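PDB 1GVN: epsilon from Streptococcus pyogenes, which neutralizes the cognate zeta toxin as the antitoxin of a type II toxin-antitoxin system that kills plasmid-free cells. Local coordinates for residues A[28-31]-A[35-38]; A[32-35]-A[40-43]; A[44-49]-A[77-82]; A[51-56]-A[70-75]. All coordinates share one frame; numbering follows the deposited sequence.

Interaction 1. Residues A[28-31]-A[35-38]; sequences YVLN and NKND
Val-29 and Leu-30, in the last turn of helix 5-31, pack against Lys-36 in a type I beta turn within the connection to helix 42-54; the contact belongs to the link between the first two, roughly antiparallel, helices of this all-helical chain. It is made by carbon atoms alone and buries 103 Å². From the turn, the aliphatic part of Lys-36 passes over two neighbouring helix residues: its CG lies 3.9 Å from CG1 of Val-29, the side chains crossing at about a right angle, and its CD lies 4.1 Å from CD2 of Leu-30. The lysine chain bends about its CG-CD bond (chi3 67°), between the two touching atoms, and carries on to NZ, which forms a salt bridge with an acidic side chain of the chain of another protein; the stem packs within the chain and the charged end lies at the interface. The turn is closed by the backbone bond from Asp-38 N to Asn-35 O, 3.0 Å long. A second bond, of the Asx-turn type, reinforces it: Asn-37 N donates to Asn-35 OD1 over 3.0 Å with an N-H...O angle of 155°, the donor standing well above the plane of the side-chain carbonyl.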
loop_
_atom_site.group_PDB
_atom_site.type_symbol
_atom_site.label_atom_id
_atom_site.label_comp_id
_atom_site.label_asym_id
_atom_site.label_seq_id
_atom_site.Cartn_x
_atom_site.Cartn_y
_atom_site.Cartn_z
ATOM N N TYR A 28 -11.126 -3.294 12.365
ATOM C CA TYR A 28 -12.245 -3.017 11.475
ATOM C C TYR A 28 -12.725 -4.289 10.785
ATOM O O TYR A 28 -13.920 -4.601 10.791
ATOM C CB TYR A 28 -11.821 -1.970 10.444
ATOM C CG TYR A 28 -12.901 -1.564 9.469
ATOM C CD1 TYR A 28 -13.246 -2.386 8.397
ATOM C CD2 TYR A 28 -13.554 -0.340 9.599
ATOM C CE1 TYR A 28 -14.208 -1.995 7.471
ATOM C CE2 TYR A 28 -14.519 0.062 8.674
ATOM C CZ TYR A 28 -14.835 -0.772 7.613
ATOM O OH TYR A 28 -15.763 -0.370 6.677
ATOM N N VAL A 29 -11.790 -5.028 10.198
ATOM C CA VAL A 29 -12.124 -6.271 9.507
ATOM C C VAL A 29 -12.839 -7.244 10.440
ATOM O O VAL A 29 -13.856 -7.837 10.069
ATOM C CB VAL A 29 -10.854 -6.939 8.924
ATOM C CG1 VAL A 29 -11.160 -8.359 8.452
ATOM C CG2 VAL A 29 -10.336 -6.106 7.754
ATOM N N LEU A 30 -12.325 -7.399 11.654
ATOM C CA LEU A 30 -12.949 -8.305 12.609
ATOM C C LEU A 30 -14.298 -7.773 13.084
ATOM O O LEU A 30 -15.288 -8.512 13.138
ATOM C CB LEU A 30 -12.023 -8.533 13.809
ATOM C CG LEU A 30 -10.717 -9.275 13.497
ATOM C CD1 LEU A 30 -9.887 -9.401 14.777
ATOM C CD2 LEU A 30 -11.027 -10.654 12.922
ATOM N N ASN A 31 -14.344 -6.489 13.420
ATOM C CA ASN A 31 -15.586 -5.895 13.891
ATOM C C ASN A 31 -16.692 -5.981 12.848
ATOM O O ASN A 31 -17.855 -6.174 13.193
ATOM C CB ASN A 31 -15.364 -4.437 14.319
ATOM C CG ASN A 31 -14.621 -4.326 15.652
ATOM O OD1 ASN A 31 -14.967 -4.998 16.630
ATOM N ND2 ASN A 31 -13.605 -3.467 15.699
ATOM N N ASN A 35 -15.005 -11.386 5.540
ATOM C CA ASN A 35 -14.330 -12.639 5.231
ATOM C C ASN A 35 -12.853 -12.352 4.992
ATOM O O ASN A 35 -12.488 -11.772 3.967
ATOM C CB ASN A 35 -14.958 -13.268 3.981
ATOM C CG ASN A 35 -14.349 -14.611 3.633
ATOM O OD1 ASN A 35 -13.413 -15.072 4.291
ATOM N ND2 ASN A 35 -14.877 -15.248 2.586
ATOM N N LYS A 36 -12.006 -12.752 5.941
ATOM C CA LYS A 36 -10.568 -12.516 5.837
ATOM C C LYS A 36 -9.916 -13.210 4.649
ATOM O O LYS A 36 -8.801 -12.866 4.261
ATOM C CB LYS A 36 -9.853 -12.948 7.129
ATOM C CG LYS A 36 -10.170 -12.083 8.349
ATOM C CD LYS A 36 -9.437 -12.577 9.608
ATOM C CE LYS A 36 -7.922 -12.393 9.505
ATOM N NZ LYS A 36 -7.175 -13.053 10.635
ATOM N N ASN A 37 -10.606 -14.189 4.074
ATOM C CA ASN A 37 -10.069 -14.918 2.932
ATOM C C ASN A 37 -10.640 -14.425 1.608
ATOM O O ASN A 37 -10.496 -15.084 0.577
ATOM C CB ASN A 37 -10.338 -16.416 3.091
ATOM C CG ASN A 37 -9.484 -17.046 4.178
ATOM O OD1 ASN A 37 -8.257 -17.069 4.080
ATOM N ND2 ASN A 37 -10.128 -17.552 5.225
ATOM N N ASP A 38 -11.288 -13.264 1.639
ATOM C CA ASP A 38 -11.870 -12.686 0.432
ATOM C C ASP A 38 -11.113 -11.409 0.066
ATOM O O ASP A 38 -11.447 -10.323 0.529
ATOM C CB ASP A 38 -13.347 -12.362 0.656
ATOM C CG ASP A 38 -14.064 -12.012 -0.632
ATOM O OD1 ASP A 38 -13.376 -11.721 -1.630
ATOM O OD2 ASP A 38 -15.311 -12.018 -0.644
#

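Interaction 2. Residues A[32-35]-A[40-43]; sequences HELN and QLLE
Leucine packing across a connecting loop brings Leu-34 and Asn-35, which follow helix 5-31, against Leu-41 and Glu-43 at the start of helix 42-54. No hydrogen bond crosses between the two segments, and the 173 Å² they bury comes largely from the two leucines. The helix before the loop ends in a Schellman motif with Glu-33, at positive phi, as its C-prime residue; Leu-34 N reaches back to Val-29 O, and the chain then turns Leu-34 toward the next helix. Leu-41, at the N-cap position, sends CD1 to within 4.1 Å of Leu-34 CB. The same methyl meets the backbone of Asn-35, 3.7 Å from its N and 3.8 Å from its O, thereby packing along the loop main chain as well as against the leucine.

The far end of Leu-34 serves a different partner. Its CD1 touches Glu-43 at CB (3.9 Å) and at OE1 (3.8 Å), the two side chains crossing at about a right angle. A bend at chi2 (93°) folds the carboxylate of Glu-43 back so that both its stem and its head meet this one methyl, while OE2 bonds to Tyr-28 OH. Leu-34 also lies on Tyr-28 and Val-29 of helix 5-31, which places it between the end of that helix and the first turn of helix 42-54, with Leu-84, just beyond helix 63-83, touching Glu-43.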
loop_
_atom_site.group_PDB
_atom_site.type_symbol
_atom_site.label_atom_id
_atom_site.label_comp_id
_atom_site.label_asym_id
_atom_site.label_seq_id
_atom_site.Cartn_x
_atom_site.Cartn_y
_atom_site.Cartn_z
ATOM N N HIS A 32 -16.340 -5.856 11.576
ATOM C CA HIS A 32 -17.353 -5.931 10.532
ATOM C C HIS A 32 -17.550 -7.343 10.009
ATOM O O HIS A 32 -18.273 -7.557 9.037
ATOM C CB HIS A 32 -17.016 -4.975 9.387
ATOM C CG HIS A 32 -17.160 -3.536 9.764
ATOM N ND1 HIS A 32 -16.247 -2.882 10.563
ATOM C CD2 HIS A 32 -18.159 -2.652 9.535
ATOM C CE1 HIS A 32 -16.680 -1.660 10.813
ATOM N NE2 HIS A 32 -17.838 -1.495 10.202
ATOM N N GLU A 33 -16.909 -8.304 10.667
ATOM C CA GLU A 33 -17.026 -9.704 10.286
ATOM C C GLU A 33 -16.781 -9.944 8.798
ATOM O O GLU A 33 -17.444 -10.772 8.170
ATOM C CB GLU A 33 -18.410 -10.222 10.692
ATOM C CG GLU A 33 -18.643 -10.108 12.196
ATOM C CD GLU A 33 -20.034 -10.523 12.629
ATOM O OE1 GLU A 33 -20.649 -11.365 11.938
ATOM O OE2 GLU A 33 -20.500 -10.017 13.674
ATOM N N LEU A 34 -15.819 -9.223 8.238
ATOM C CA LEU A 34 -15.492 -9.387 6.828
ATOM C C LEU A 34 -14.714 -10.687 6.631
ATOM O O LEU A 34 -13.880 -11.056 7.456
ATOM C CB LEU A 34 -14.662 -8.199 6.336
ATOM C CG LEU A 34 -15.338 -6.830 6.451
ATOM C CD1 LEU A 34 -14.373 -5.755 5.969
ATOM C CD2 LEU A 34 -16.621 -6.803 5.627
ATOM N N ASN A 35 -15.005 -11.386 5.540
ATOM C CA ASN A 35 -14.330 -12.639 5.231
ATOM C C ASN A 35 -12.853 -12.352 4.992
ATOM O O ASN A 35 -12.488 -11.772 3.967
ATOM C CB ASN A 35 -14.958 -13.268 3.981
ATOM C CG ASN A 35 -14.349 -14.611 3.633
ATOM O OD1 ASN A 35 -13.413 -15.072 4.291
ATOM N ND2 ASN A 35 -14.877 -15.248 2.586
ATOM N N GLN A 40 -11.216 -9.693 -2.442
ATOM C CA GLN A 40 -11.997 -8.755 -3.242
ATOM C C GLN A 40 -12.517 -7.634 -2.342
ATOM O O GLN A 40 -12.688 -6.503 -2.787
ATOM C CB GLN A 40 -13.171 -9.478 -3.912
ATOM C CG GLN A 40 -14.262 -8.575 -4.488
ATOM C CD GLN A 40 -13.779 -7.665 -5.610
ATOM O OE1 GLN A 40 -12.882 -8.015 -6.372
ATOM N NE2 GLN A 40 -14.397 -6.498 -5.726
ATOM N N LEU A 41 -12.766 -7.951 -1.074
ATOM C CA LEU A 41 -13.266 -6.946 -0.138
ATOM C C LEU A 41 -12.157 -5.915 0.061
ATOM O O LEU A 41 -11.045 -6.259 0.445
ATOM C CB LEU A 41 -13.663 -7.608 1.186
ATOM C CG LEU A 41 -14.704 -8.731 1.044
ATOM C CD1 LEU A 41 -15.018 -9.336 2.404
ATOM C CD2 LEU A 41 -15.975 -8.178 0.404
ATOM N N LEU A 42 -12.466 -4.654 -0.219
ATOM C CA LEU A 42 -11.479 -3.577 -0.128
ATOM C C LEU A 42 -10.659 -3.518 1.161
ATOM O O LEU A 42 -9.434 -3.356 1.115
ATOM C CB LEU A 42 -12.158 -2.223 -0.372
ATOM C CG LEU A 42 -11.221 -1.031 -0.607
ATOM C CD1 LEU A 42 -10.222 -1.375 -1.702
ATOM C CD2 LEU A 42 -12.028 0.192 -1.005
ATOM N N GLU A 43 -11.315 -3.656 2.307
ATOM C CA GLU A 43 -10.611 -3.581 3.581
ATOM C C GLU A 43 -9.756 -4.807 3.853
ATOM O O GLU A 43 -8.735 -4.718 4.534
ATOM C CB GLU A 43 -11.601 -3.370 4.732
ATOM C CG GLU A 43 -12.486 -2.143 4.547
ATOM C CD GLU A 43 -13.800 -2.468 3.861
ATOM O OE1 GLU A 43 -13.828 -3.393 3.024
ATOM O OE2 GLU A 43 -14.804 -1.788 4.151
#

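Interaction 3. Residues A[44-49]-A[77-82]; sequences VNLLNQ and NRYSKQ
Leu-46 and Tyr-79 extend toward each other from two helices and run antiparallel, each passing alongside the other, so that the leucine methyls lie beside the CD2-CE2 side of the ring, at an oblique approach. Leu-46 CD2 is 4.0 Å from Tyr-79 CE2, and Leu-46 CD1 is 4.1 Å from Tyr-79 CD2; the near-equal distances show that both methyls meet the same two ring carbons. Each side chain holds CG anti to its own backbone N (chi1 173° for Leu-46, 179° for Tyr-79), and these matching torsions carry the two groups across the gap between helices whose nearest CA atoms, those of Leu-46 and Ser-80, are 8.1 Å apart. CD2 of Leu-46 also reaches the second helix's backbone, 4.2 Å from Ser-80 CA. Ser-80 OG has Met-76 O of its own helix as its strongest partner and also bonds Arg-24 NH1 of helix 5-31.

Met-76 and Val-83 of helix 63-83 lie on Leu-46 as well, so one leucine is held against several positions along that helix. All three touching residues are buried, and the contact is apolar side-chain packing between helices 42-54 and 63-83 in the core of a three-helix bundle.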
loop_
_atom_site.group_PDB
_atom_site.type_symbol
_atom_site.label_atom_id
_atom_site.label_comp_id
_atom_site.label_asym_id
_atom_site.label_seq_id
_atom_site.Cartn_x
_atom_site.Cartn_y
_atom_site.Cartn_z
ATOM N N VAL A 44 -10.178 -5.950 3.324
ATOM C CA VAL A 44 -9.434 -7.185 3.496
ATOM C C VAL A 44 -8.230 -7.155 2.553
ATOM O O VAL A 44 -7.164 -7.664 2.884
ATOM C CB VAL A 44 -10.325 -8.413 3.204
ATOM C CG1 VAL A 44 -9.501 -9.700 3.253
ATOM C CG2 VAL A 44 -11.444 -8.485 4.246
ATOM N N ASN A 45 -8.408 -6.563 1.377
ATOM C CA ASN A 45 -7.311 -6.452 0.421
ATOM C C ASN A 45 -6.218 -5.607 1.079
ATOM O O ASN A 45 -5.029 -5.934 1.012
ATOM C CB ASN A 45 -7.797 -5.788 -0.870
ATOM C CG ASN A 45 -6.718 -5.727 -1.936
ATOM O OD1 ASN A 45 -5.787 -4.925 -1.855
ATOM N ND2 ASN A 45 -6.834 -6.588 -2.939
ATOM N N LEU A 46 -6.625 -4.529 1.738
ATOM C CA LEU A 46 -5.674 -3.660 2.424
ATOM C C LEU A 46 -4.976 -4.415 3.551
ATOM O O LEU A 46 -3.758 -4.319 3.715
ATOM C CB LEU A 46 -6.387 -2.437 3.005
ATOM C CG LEU A 46 -5.528 -1.523 3.888
ATOM C CD1 LEU A 46 -4.341 -1.005 3.097
ATOM C CD2 LEU A 46 -6.371 -0.372 4.401
ATOM N N LEU A 47 -5.753 -5.154 4.335
ATOM C CA LEU A 47 -5.193 -5.926 5.435
ATOM C C LEU A 47 -4.104 -6.861 4.911
ATOM O O LEU A 47 -3.023 -6.960 5.494
ATOM C CB LEU A 47 -6.284 -6.757 6.121
ATOM C CG LEU A 47 -5.800 -7.653 7.273
ATOM C CD1 LEU A 47 -5.352 -6.789 8.441
ATOM C CD2 LEU A 47 -6.919 -8.588 7.718
ATOM N N ASN A 48 -4.396 -7.541 3.807
ATOM C CA ASN A 48 -3.449 -8.475 3.219
ATOM C C ASN A 48 -2.189 -7.791 2.715
ATOM O O ASN A 48 -1.100 -8.352 2.804
ATOM C CB ASN A 48 -4.119 -9.284 2.109
ATOM C CG ASN A 48 -5.144 -10.269 2.660
ATOM O OD1 ASN A 48 -5.034 -10.704 3.805
ATOM N ND2 ASN A 48 -6.131 -10.629 1.849
ATOM N N GLN A 49 -2.346 -6.578 2.192
ATOM C CA GLN A 49 -1.164 -5.842 1.759
ATOM C C GLN A 49 -0.285 -5.464 2.947
ATOM O O GLN A 49 0.920 -5.522 2.890
ATOM C CB GLN A 49 -1.566 -4.588 0.981
ATOM C CG GLN A 49 -2.234 -4.873 -0.354
ATOM C CD GLN A 49 -2.620 -3.607 -1.093
ATOM O OE1 GLN A 49 -1.766 -2.782 -1.416
ATOM N NE2 GLN A 49 -3.910 -3.453 -1.365
ATOM N N ASN A 77 -1.264 5.001 7.023
ATOM C CA ASN A 77 -1.936 5.517 8.209
ATOM C C ASN A 77 -3.030 6.446 7.684
ATOM O O ASN A 77 -4.189 6.372 8.103
ATOM C CB ASN A 77 -0.946 6.283 9.096
ATOM C CG ASN A 77 -1.571 6.754 10.402
ATOM O OD1 ASN A 77 -2.348 6.032 11.029
ATOM N ND2 ASN A 77 -1.216 7.965 10.829
ATOM N N ARG A 78 -2.653 7.301 6.739
ATOM C CA ARG A 78 -3.586 8.244 6.131
ATOM C C ARG A 78 -4.672 7.524 5.334
ATOM O O ARG A 78 -5.856 7.795 5.497
ATOM C CB ARG A 78 -2.841 9.205 5.192
ATOM C CG ARG A 78 -1.900 10.192 5.889
ATOM C CD ARG A 78 -1.414 11.250 4.903
ATOM N NE ARG A 78 -0.520 10.710 3.877
ATOM C CZ ARG A 78 0.803 10.621 4.004
ATOM N NH1 ARG A 78 1.395 11.035 5.115
ATOM N NH2 ARG A 78 1.535 10.123 3.018
ATOM N N TYR A 79 -4.257 6.607 4.470
ATOM C CA TYR A 79 -5.196 5.867 3.633
ATOM C C TYR A 79 -6.206 5.018 4.407
ATOM O O TYR A 79 -7.393 5.013 4.079
ATOM C CB TYR A 79 -4.431 4.976 2.650
ATOM C CG TYR A 79 -5.336 4.148 1.766
ATOM C CD1 TYR A 79 -6.181 4.751 0.834
ATOM C CD2 TYR A 79 -5.374 2.759 1.890
ATOM C CE1 TYR A 79 -7.047 3.986 0.049
ATOM C CE2 TYR A 79 -6.230 1.990 1.117
ATOM C CZ TYR A 79 -7.064 2.606 0.203
ATOM O OH TYR A 79 -7.945 1.840 -0.512
ATOM N N SER A 80 -5.743 4.304 5.430
ATOM C CA SER A 80 -6.639 3.456 6.214
ATOM C C SER A 80 -7.762 4.272 6.853
ATOM O O SER A 80 -8.915 3.835 6.883
ATOM C CB SER A 80 -5.861 2.698 7.299
ATOM O OG SER A 80 -5.240 3.580 8.212
ATOM N N LYS A 81 -7.428 5.457 7.354
ATOM C CA LYS A 81 -8.426 6.309 7.984
ATOM C C LYS A 81 -9.545 6.678 7.014
ATOM O O LYS A 81 -10.668 6.951 7.436
ATOM C CB LYS A 81 -7.773 7.581 8.527
ATOM C CG LYS A 81 -6.776 7.336 9.641
ATOM C CD LYS A 81 -6.213 8.648 10.171
ATOM C CE LYS A 81 -5.206 8.407 11.282
ATOM N NZ LYS A 81 -4.616 9.681 11.770
ATOM N N GLN A 82 -9.241 6.675 5.719
ATOM C CA GLN A 82 -10.232 7.017 4.701
ATOM C C GLN A 82 -11.110 5.833 4.289
ATOM O O GLN A 82 -12.334 5.942 4.263
ATOM C CB GLN A 82 -9.545 7.582 3.446
ATOM C CG GLN A 82 -10.527 8.127 2.407
ATOM C CD GLN A 82 -9.862 8.587 1.119
ATOM O OE1 GLN A 82 -8.790 9.195 1.138
ATOM N NE2 GLN A 82 -10.512 8.317 -0.010
#

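Interaction 4. Residues A[51-56]-A[70-75]; sequences KLAKRV and HEYWRS
Ala-53, near the end of helix 42-54, meets two successive aromatic residues of helix 63-83, and the different chi1 angles of Tyr-72 and Trp-73 bring both to the same methyl. Tyr-72 carries CG anti to its backbone N (chi1 170°) and runs out to place CE2 and OH each 3.6 Å from Ala-53 CB. Trp-73 instead has CG anti to its carbonyl carbon (chi1 -71°); although its CB sets off to the flank, the indole swings in until CZ2 is 3.8 Å from Ala-53 CB. The two aromatics also pack on each other, with Tyr-72 CD2 over one indole face, 3.6 Å above its plane and offset toward the rim.

Lys-54 crosses the benzo end of the indole at about a right angle, its CG 4.0 Å from both CZ2 and CH2. Beyond that touch its chain bends at chi3 and leads away, to a cation-pi contact with Tyr-22 and a salt bridge with an acidic side chain of the chain of another protein. A water in the indole plane joins the helices through polar atoms: it accepts from Trp-73 NE1 at 2.8 Å and donates to Ala-53 O at 3.3 Å. Tyr-72 OH bonds to Gln-49 OE1 of the second subunit.

Trp-73 continues onto Ile-14, Leu-17 and Ser-18 of helix 5-31. The aromatic pair thus packs between the helices of the bundle, the tryptophan within the three-helix core and the tyrosine at the edge facing the second copy of the antitoxin.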
loop_
_atom_site.group_PDB
_atom_site.type_symbol
_atom_site.label_atom_id
_atom_site.label_comp_id
_atom_site.label_asym_id
_atom_site.label_seq_id
_atom_site.Cartn_x
_atom_site.Cartn_y
_atom_site.Cartn_z
ATOM N N LYS A 51 -0.147 -7.161 5.715
ATOM C CA LYS A 51 0.488 -8.394 6.184
ATOM C C LYS A 51 1.766 -8.622 5.371
ATOM O O LYS A 51 2.807 -9.015 5.901
ATOM C CB LYS A 51 -0.455 -9.594 5.999
ATOM C CG LYS A 51 -1.646 -9.614 6.966
ATOM C CD LYS A 51 -2.585 -10.794 6.677
ATOM C CE LYS A 51 -3.638 -10.967 7.776
ATOM N NZ LYS A 51 -3.069 -11.616 8.995
ATOM N N LEU A 52 1.676 -8.364 4.072
ATOM C CA LEU A 52 2.815 -8.540 3.182
ATOM C C LEU A 52 3.928 -7.566 3.577
ATOM O O LEU A 52 5.108 -7.921 3.612
ATOM C CB LEU A 52 2.365 -8.300 1.737
ATOM C CG LEU A 52 3.232 -8.832 0.597
ATOM C CD1 LEU A 52 2.509 -8.620 -0.726
ATOM C CD2 LEU A 52 4.572 -8.131 0.596
ATOM N N ALA A 53 3.543 -6.338 3.890
ATOM C CA ALA A 53 4.500 -5.313 4.287
ATOM C C ALA A 53 5.261 -5.702 5.554
ATOM O O ALA A 53 6.463 -5.458 5.668
ATOM C CB ALA A 53 3.768 -3.986 4.503
ATOM N N LYS A 54 4.551 -6.316 6.495
ATOM C CA LYS A 54 5.120 -6.727 7.779
ATOM C C LYS A 54 6.025 -7.958 7.766
ATOM O O LYS A 54 6.667 -8.267 8.770
ATOM C CB LYS A 54 3.990 -6.960 8.784
ATOM C CG LYS A 54 3.286 -5.699 9.246
ATOM C CD LYS A 54 2.086 -6.053 10.115
ATOM C CE LYS A 54 2.507 -6.893 11.313
ATOM N NZ LYS A 54 1.353 -7.579 11.940
ATOM N N ARG A 55 6.083 -8.663 6.643
ATOM C CA ARG A 55 6.921 -9.858 6.560
ATOM C C ARG A 55 8.409 -9.556 6.386
ATOM O O ARG A 55 9.246 -10.450 6.521
ATOM C CB ARG A 55 6.468 -10.742 5.400
ATOM C CG ARG A 55 5.112 -11.393 5.577
ATOM C CD ARG A 55 4.810 -12.260 4.368
ATOM N NE ARG A 55 3.522 -12.938 4.467
ATOM C CZ ARG A 55 3.027 -13.724 3.519
ATOM N NH1 ARG A 55 3.713 -13.929 2.402
ATOM N NH2 ARG A 55 1.847 -14.306 3.684
ATOM N N VAL A 56 8.741 -8.303 6.096
ATOM C CA VAL A 56 10.134 -7.930 5.867
ATOM C C VAL A 56 10.999 -7.828 7.117
ATOM O O VAL A 56 10.506 -7.546 8.210
ATOM C CB VAL A 56 10.233 -6.583 5.121
ATOM C CG1 VAL A 56 9.439 -6.646 3.824
ATOM C CG2 VAL A 56 9.721 -5.467 6.000
ATOM N N HIS A 70 9.203 3.875 6.463
ATOM C CA HIS A 70 8.547 4.764 7.407
ATOM C C HIS A 70 7.469 5.577 6.679
ATOM O O HIS A 70 6.362 5.750 7.191
ATOM C CB HIS A 70 9.585 5.687 8.056
ATOM C CG HIS A 70 9.065 6.459 9.228
ATOM N ND1 HIS A 70 9.890 7.179 10.068
ATOM C CD2 HIS A 70 7.807 6.638 9.695
ATOM C CE1 HIS A 70 9.161 7.767 10.999
ATOM N NE2 HIS A 70 7.894 7.457 10.794
ATOM N N GLU A 71 7.783 6.061 5.482
ATOM C CA GLU A 71 6.809 6.835 4.714
ATOM C C GLU A 71 5.642 5.937 4.301
ATOM O O GLU A 71 4.490 6.370 4.286
ATOM C CB GLU A 71 7.464 7.448 3.476
ATOM C CG GLU A 71 6.501 8.207 2.557
ATOM C CD GLU A 71 5.624 9.203 3.300
ATOM O OE1 GLU A 71 6.048 9.702 4.364
ATOM O OE2 GLU A 71 4.514 9.500 2.814
ATOM N N TYR A 72 5.946 4.688 3.961
ATOM C CA TYR A 72 4.914 3.727 3.578
ATOM C C TYR A 72 3.846 3.681 4.665
ATOM O O TYR A 72 2.646 3.783 4.393
ATOM C CB TYR A 72 5.513 2.327 3.428
ATOM C CG TYR A 72 4.474 1.234 3.268
ATOM C CD1 TYR A 72 3.952 0.920 2.016
ATOM C CD2 TYR A 72 3.989 0.538 4.378
ATOM C CE1 TYR A 72 2.966 -0.065 1.869
ATOM C CE2 TYR A 72 3.004 -0.448 4.241
ATOM C CZ TYR A 72 2.499 -0.743 2.987
ATOM O OH TYR A 72 1.537 -1.724 2.849
ATOM N N TRP A 73 4.290 3.518 5.904
ATOM C CA TRP A 73 3.364 3.438 7.015
ATOM C C TRP A 73 2.648 4.746 7.284
ATOM O O TRP A 73 1.514 4.742 7.754
ATOM C CB TRP A 73 4.082 2.919 8.261
ATOM C CG TRP A 73 4.402 1.471 8.107
ATOM C CD1 TRP A 73 5.624 0.919 7.849
ATOM C CD2 TRP A 73 3.464 0.393 8.097
ATOM N NE1 TRP A 73 5.501 -0.442 7.674
ATOM C CE2 TRP A 73 4.185 -0.789 7.821
ATOM C CE3 TRP A 73 2.078 0.311 8.292
ATOM C CZ2 TRP A 73 3.569 -2.041 7.736
ATOM C CZ3 TRP A 73 1.466 -0.932 8.208
ATOM C CH2 TRP A 73 2.214 -2.093 7.931
ATOM N N ARG A 74 3.295 5.868 6.979
ATOM C CA ARG A 74 2.631 7.150 7.165
ATOM C C ARG A 74 1.498 7.210 6.142
ATOM O O ARG A 74 0.374 7.586 6.473
ATOM C CB ARG A 74 3.575 8.334 6.914
ATOM C CG ARG A 74 4.730 8.487 7.898
ATOM C CD ARG A 74 5.338 9.892 7.773
ATOM N NE ARG A 74 6.622 10.022 8.455
ATOM C CZ ARG A 74 7.799 9.803 7.878
ATOM N NH1 ARG A 74 7.858 9.445 6.601
ATOM N NH2 ARG A 74 8.918 9.941 8.578
ATOM N N SER A 75 1.788 6.832 4.898
ATOM C CA SER A 75 0.756 6.882 3.864
ATOM C C SER A 75 -0.389 5.919 4.142
ATOM O O SER A 75 -1.548 6.256 3.903
ATOM C CB SER A 75 1.336 6.604 2.469
ATOM O OG SER A 75 1.810 5.276 2.349
HETATM O O HOH W 1 7.224 -2.586 7.012
#

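Interactions 1 and 2 lie at the same end of the chain, on the connection between helices 5-31 and 42-54: their centres are 4 Å apart, they share Asn-35, and Val-29 CG2 packs on Glu-43 O at 3.9 Å. Interaction 3 continues from there along helix 42-54, its Val-44 CG2 lying 3.8 Å from Leu-34 CB and 3.5 Å from Asn-35 O. Interaction 4 joins the same two helices as interaction 3, 11 Å away between centres and within the chain loop that interaction 3 closes, with the Arg-78 NH2 to Glu-71 OE2 salt bridge (3.1 Å) linking the two. Interactions 2, 3 and 4 touch the second subunit, whereas 1, 3 and 4 meet a chain of another protein, probably the zeta toxin.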